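Local coordinates for beta-phosphoglucomutase (Clostridium difficile, PDB 4GIB), which probably interconverts beta-D-glucose 1-phosphate and beta-D-glucose 6-phosphate with the help of magnesium, as a phosphomutase of the HAD-like superfamily, at residues M25-I30 with P187-G192; P119-L124 with N230-E235. One frame throughout, in Å; residues are numbered along the deposited sequence.

Contact 1: M25-I30 with P187-G192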
loop_
_atom_site.group_PDB
_atom_site.type_symbol
_atom_site.label_atom_id
_atom_site.label_comp_id
_atom_site.label_asym_id
_atom_site.label_seq_id
_atom_site.Cartn_x
_atom_site.Cartn_y
_atom_site.Cartn_z
ATOM N N MET A 25 10.550 17.503 -14.355
ATOM C CA MET A 25 10.075 16.216 -14.842
ATOM C C MET A 25 9.913 15.194 -13.705
ATOM O O MET A 25 10.575 15.267 -12.664
ATOM C CB MET A 25 11.034 15.670 -15.905
ATOM C CG MET A 25 11.274 16.608 -17.114
ATOM S SD MET A 25 9.798 16.938 -18.125
ATOM C CE MET A 25 10.489 17.996 -19.412
ATOM N N ILE A 26 9.030 14.231 -13.933
ATOM C CA ILE A 26 8.743 13.187 -12.965
ATOM C C ILE A 26 9.849 12.136 -12.985
ATOM O O ILE A 26 10.226 11.658 -14.046
ATOM C CB ILE A 26 7.398 12.504 -13.288
ATOM C CG1 ILE A 26 6.263 13.524 -13.259
ATOM C CG2 ILE A 26 7.121 11.364 -12.305
ATOM C CD1 ILE A 26 4.925 12.960 -13.718
ATOM N N GLU A 27 10.361 11.776 -11.810
ATOM C CA GLU A 27 11.412 10.755 -11.721
ATOM C C GLU A 27 10.798 9.399 -11.454
ATOM O O GLU A 27 11.350 8.370 -11.875
ATOM C CB GLU A 27 12.491 11.132 -10.685
ATOM C CG GLU A 27 13.328 12.369 -11.138
ATOM C CD GLU A 27 14.367 12.858 -10.123
ATOM O OE1 GLU A 27 14.920 12.052 -9.353
ATOM O OE2 GLU A 27 14.649 14.079 -10.119
ATOM N N ALA A 28 9.653 9.376 -10.773
ATOM C CA ALA A 28 8.983 8.101 -10.523
ATOM C C ALA A 28 7.548 8.175 -10.051
ATOM O O ALA A 28 7.074 9.211 -9.574
ATOM C CB ALA A 28 9.785 7.248 -9.527
ATOM N N PHE A 29 6.881 7.038 -10.247
ATOM C CA PHE A 29 5.552 6.753 -9.753
ATOM C C PHE A 29 5.822 5.663 -8.714
ATOM O O PHE A 29 6.486 4.638 -9.014
ATOM C CB PHE A 29 4.619 6.208 -10.839
ATOM C CG PHE A 29 3.948 7.275 -11.689
ATOM C CD1 PHE A 29 4.681 8.111 -12.491
ATOM C CD2 PHE A 29 2.563 7.379 -11.721
ATOM C CE1 PHE A 29 4.055 9.071 -13.282
ATOM C CE2 PHE A 29 1.933 8.341 -12.514
ATOM C CZ PHE A 29 2.681 9.182 -13.280
ATOM N N ILE A 30 5.357 5.888 -7.495
ATOM C CA ILE A 30 5.525 4.911 -6.434
ATOM C C ILE A 30 4.134 4.498 -6.008
ATOM O O ILE A 30 3.366 5.317 -5.529
ATOM C CB ILE A 30 6.315 5.466 -5.231
ATOM C CG1 ILE A 30 7.701 5.974 -5.677
ATOM C CG2 ILE A 30 6.459 4.377 -4.164
ATOM C CD1 ILE A 30 8.557 6.572 -4.497
ATOM N N PRO A 187 12.556 12.545 -3.946
ATOM C CA PRO A 187 11.156 12.439 -3.563
ATOM C C PRO A 187 10.300 13.595 -4.090
ATOM O O PRO A 187 9.123 13.392 -4.436
ATOM C CB PRO A 187 11.204 12.475 -2.032
ATOM C CG PRO A 187 12.542 12.058 -1.667
ATOM C CD PRO A 187 13.455 12.436 -2.781
ATOM N N GLN A 188 10.882 14.789 -4.161
ATOM C CA GLN A 188 10.158 15.968 -4.672
ATOM C C GLN A 188 9.704 15.793 -6.128
ATOM O O GLN A 188 8.815 16.501 -6.599
ATOM C CB GLN A 188 11.009 17.232 -4.523
ATOM C CG GLN A 188 11.262 17.604 -3.055
ATOM C CD GLN A 188 12.097 18.857 -2.892
ATOM O OE1 GLN A 188 12.661 19.378 -3.858
ATOM N NE2 GLN A 188 12.191 19.345 -1.662
ATOM N N ASN A 189 10.305 14.835 -6.829
ATOM C CA ASN A 189 9.952 14.567 -8.218
ATOM C C ASN A 189 9.214 13.244 -8.368
ATOM O O ASN A 189 9.075 12.725 -9.479
ATOM C CB ASN A 189 11.213 14.585 -9.070
ATOM C CG ASN A 189 11.912 15.934 -9.035
ATOM O OD1 ASN A 189 13.126 16.014 -8.849
ATOM N ND2 ASN A 189 11.133 17.007 -9.163
ATOM N N CYS A 190 8.731 12.715 -7.243
ATOM C CA CYS A 190 8.016 11.453 -7.221
ATOM C C CYS A 190 6.527 11.653 -7.045
ATOM O O CYS A 190 6.098 12.636 -6.474
ATOM C CB CYS A 190 8.518 10.571 -6.070
ATOM S SG CYS A 190 10.185 10.014 -6.263
ATOM N N ILE A 191 5.752 10.702 -7.564
ATOM C CA ILE A 191 4.297 10.698 -7.448
ATOM C C ILE A 191 4.023 9.451 -6.628
ATOM O O ILE A 191 4.522 8.370 -6.973
ATOM C CB ILE A 191 3.554 10.466 -8.807
ATOM C CG1 ILE A 191 4.025 11.394 -9.931
ATOM C CG2 ILE A 191 2.032 10.586 -8.605
ATOM C CD1 ILE A 191 3.276 12.695 -10.069
ATOM N N GLY A 192 3.255 9.587 -5.555
ATOM C CA GLY A 192 2.873 8.445 -4.725
ATOM C C GLY A 192 1.367 8.215 -4.890
ATOM O O GLY A 192 0.575 9.174 -4.752
#
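Ala28 to Ile30 and Cys190 to Gly192 run as parallel neighbours, their short axes 21° apart, pairing Ala28 with Cys190, Phe29 with Ile191 and Ile30 with Gly192. Ile191 is bonded through both its amide and its carbonyl: its N reaches Ala28 O at 2.8 Å, and its O accepts Ile30 N at 2.7 Å. Glu27 N bonds to Asn189 O, one residue before the first of these pairs.

Ile191 also dominates the side-chain packing. With CG1 turned beside its own backbone N (chi1 -51°), it sets that methylene 4.1 Å from the centroid of the Phe29 ring, over one face and 12° off the normal, a CH-pi contact between side chains lying alongside each other. The same CG1 meets Ile26 CG2 at 3.9 Å. On the face carrying Ala28 and Cys190, Cys190 SG lies 4.2 Å from Ile30 CD1. The extended Glu27 chain passes across Asn189 CB, and its OE1 is bonded to Asn186 N.

Helix 234-247 covers the Phe29 and Ile191 side, helix 174-183 the other. These paired strands belong to the Rossmann-like core of the HAD superfamily; here the first leads to Asp32, the predicted nucleophile.

Contact 2: P119-L124 with N230-E235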
loop_
_atom_site.group_PDB
_atom_site.type_symbol
_atom_site.label_atom_id
_atom_site.label_comp_id
_atom_site.label_asym_id
_atom_site.label_seq_id
_atom_site.Cartn_x
_atom_site.Cartn_y
_atom_site.Cartn_z
ATOM N N PRO A 119 -8.592 -2.105 -12.743
ATOM C CA PRO A 119 -8.793 -1.466 -14.052
ATOM C C PRO A 119 -7.931 -0.221 -14.245
ATOM O O PRO A 119 -7.844 0.606 -13.335
ATOM C CB PRO A 119 -10.272 -1.062 -14.022
ATOM C CG PRO A 119 -10.904 -1.955 -13.027
ATOM C CD PRO A 119 -9.861 -2.308 -12.025
ATOM N N GLY A 120 -7.300 -0.099 -15.417
ATOM C CA GLY A 120 -6.455 1.047 -15.748
ATOM C C GLY A 120 -5.007 0.986 -15.275
ATOM O O GLY A 120 -4.182 1.764 -15.731
ATOM N N ILE A 121 -4.672 0.052 -14.394
ATOM C CA ILE A 121 -3.306 -0.019 -13.841
ATOM C C ILE A 121 -2.268 -0.482 -14.854
ATOM O O ILE A 121 -1.226 0.153 -14.994
ATOM C CB ILE A 121 -3.254 -0.892 -12.595
ATOM C CG1 ILE A 121 -4.129 -0.281 -11.509
ATOM C CG2 ILE A 121 -1.797 -1.033 -12.066
ATOM C CD1 ILE A 121 -3.645 1.106 -11.034
ATOM N N GLU A 122 -2.536 -1.584 -15.555
ATOM C CA GLU A 122 -1.603 -2.048 -16.591
ATOM C C GLU A 122 -1.295 -0.969 -17.603
ATOM O O GLU A 122 -0.146 -0.781 -17.981
ATOM C CB GLU A 122 -2.139 -3.243 -17.367
ATOM C CG GLU A 122 -1.840 -4.563 -16.779
ATOM C CD GLU A 122 -2.138 -5.678 -17.764
ATOM O OE1 GLU A 122 -3.320 -5.827 -18.158
ATOM O OE2 GLU A 122 -1.184 -6.405 -18.135
ATOM N N SER A 123 -2.331 -0.287 -18.071
ATOM C CA SER A 123 -2.158 0.775 -19.073
ATOM C C SER A 123 -1.305 1.897 -18.494
ATOM O O SER A 123 -0.437 2.444 -19.176
ATOM C CB SER A 123 -3.512 1.297 -19.536
ATOM O OG SER A 123 -3.359 2.446 -20.337
ATOM N N LEU A 124 -1.534 2.234 -17.230
ATOM C CA LEU A 124 -0.724 3.261 -16.578
ATOM C C LEU A 124 0.714 2.777 -16.500
ATOM O O LEU A 124 1.633 3.484 -16.905
ATOM C CB LEU A 124 -1.228 3.589 -15.167
ATOM C CG LEU A 124 -0.493 4.754 -14.480
ATOM C CD1 LEU A 124 -0.667 6.053 -15.292
ATOM C CD2 LEU A 124 -0.963 4.959 -13.064
ATOM N N ASN A 230 -9.484 3.550 -12.787
ATOM C CA ASN A 230 -9.748 3.877 -14.199
ATOM C C ASN A 230 -9.547 5.341 -14.526
ATOM O O ASN A 230 -9.459 5.710 -15.702
ATOM C CB ASN A 230 -11.184 3.518 -14.588
ATOM C CG ASN A 230 -11.324 2.110 -15.088
ATOM O OD1 ASN A 230 -10.390 1.534 -15.653
ATOM N ND2 ASN A 230 -12.519 1.558 -14.941
ATOM N N GLN A 231 -9.506 6.173 -13.487
ATOM C CA GLN A 231 -9.335 7.607 -13.652
ATOM C C GLN A 231 -7.845 7.973 -13.630
ATOM O O GLN A 231 -7.493 9.111 -13.884
ATOM C CB GLN A 231 -10.050 8.343 -12.520
ATOM C CG GLN A 231 -11.514 7.932 -12.292
ATOM C CD GLN A 231 -12.407 8.280 -13.449
ATOM O OE1 GLN A 231 -12.318 9.372 -13.999
ATOM N NE2 GLN A 231 -13.304 7.365 -13.811
ATOM N N LEU A 232 -6.985 7.010 -13.293
ATOM C CA LEU A 232 -5.535 7.230 -13.239
ATOM C C LEU A 232 -4.897 7.198 -14.633
ATOM O O LEU A 232 -4.205 6.243 -14.990
ATOM C CB LEU A 232 -4.866 6.183 -12.354
ATOM C CG LEU A 232 -5.185 6.218 -10.855
ATOM C CD1 LEU A 232 -4.482 5.065 -10.166
ATOM C CD2 LEU A 232 -4.764 7.551 -10.262
ATOM N N LYS A 233 -5.123 8.259 -15.405
ATOM C CA LYS A 233 -4.587 8.362 -16.758
ATOM C C LYS A 233 -3.296 9.170 -16.695
ATOM O O LYS A 233 -3.202 10.157 -15.957
ATOM C CB LYS A 233 -5.602 9.018 -17.679
ATOM C CG LYS A 233 -7.004 8.459 -17.499
ATOM C CD LYS A 233 -7.954 8.847 -18.639
ATOM C CE LYS A 233 -7.658 8.054 -19.906
ATOM N NZ LYS A 233 -7.819 6.572 -19.713
ATOM N N PHE A 234 -2.306 8.753 -17.472
ATOM C CA PHE A 234 -0.997 9.367 -17.410
ATOM C C PHE A 234 -0.948 10.863 -17.734
ATOM O O PHE A 234 -0.300 11.617 -17.020
ATOM C CB PHE A 234 0.023 8.616 -18.271
ATOM C CG PHE A 234 1.384 9.211 -18.184
ATOM C CD1 PHE A 234 2.230 8.871 -17.139
ATOM C CD2 PHE A 234 1.790 10.172 -19.091
ATOM C CE1 PHE A 234 3.477 9.449 -17.022
ATOM C CE2 PHE A 234 3.040 10.763 -18.990
ATOM C CZ PHE A 234 3.888 10.396 -17.942
ATOM N N GLU A 235 -1.612 11.287 -18.804
ATOM C CA GLU A 235 -1.600 12.698 -19.186
ATOM C C GLU A 235 -2.322 13.560 -18.159
ATOM O O GLU A 235 -1.900 14.684 -17.897
ATOM C CB GLU A 235 -2.173 12.894 -20.603
ATOM C CG GLU A 235 -1.295 12.231 -21.662
ATOM C CD GLU A 235 -1.828 12.353 -23.072
ATOM O OE1 GLU A 235 -2.552 13.329 -23.379
ATOM O OE2 GLU A 235 -1.496 11.465 -23.887
HETATM O O HOH W 1 -4.844 4.023 -16.672
#
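Leu124 and Leu232 form the close-packed half of this contact, where the first turn of helix 121-130 meets the turn leading into helix 234-247. Leu124 CG stands anti to its amide nitrogen (chi1 -175°), which carries the two methyls toward the facing chain. There the branches divide: CD1 lies 3.6 Å from Leu232 O and 4.0 Å from Phe234 CB, at the edge of that residue's ring, whereas CD2 approaches Leu232 CB. The two leucine side chains pass at an angle to each other. By contrast, Ile121 runs alongside Leu232, and their CD1 methyls meet at 4.1 Å. Inward, Leu232 continues onto Val211, Val213 and Val226 of the central sheet, while Phe234 packs on Asp127 and Val128 farther along helix 121-130.

Both segments lead into helices, with Gly120 and Lys233 at the N-cap positions, and Leu232 is the centre of an inverse gamma turn. The two helices lie in the same helical layer, on one face of the parallel sheet of the Rossmann-like core.

Toward solvent the fit changes character. A water bridges two backbone carbonyls, donating to Leu232 O at 2.9 Å and, at a doubtfully short 2.5 Å, to Gly120 O. Beyond it, the exposed Asn230 sets its amide against the edge of the Pro119 ring, OD1 3.1 Å from CB. Pro119 O is instead hydrogen-bonded to Thr229 OG1. Lacking a side chain, Gly120 lets the backbones close in, its CA 4.6 Å from Asn230 CA; its positive phi also suits glycine.

The centres of contacts 1 and 2 lie about 16 Å apart, yet the two join directly: Phe29 CE1 of contact 1 packs 3.8 Å from Phe234 CE1 of contact 2. Contact 1 builds the middle of the sheet, and contact 2 belongs to the helical layer over one of its faces. Their segments alternate along the chain, so residues distant in sequence interlock in one core. Strand 28-31 leads into Asp32 and strand 190-194 ends at Glu194, both residues of an observed sodium site. Gly192 of contact 1 is about 9 Å from a bound sodium ion; in contact 2 the Leu232 side chain is about 9 Å from that of Asp195 and about 11 Å from a bound sodium ion.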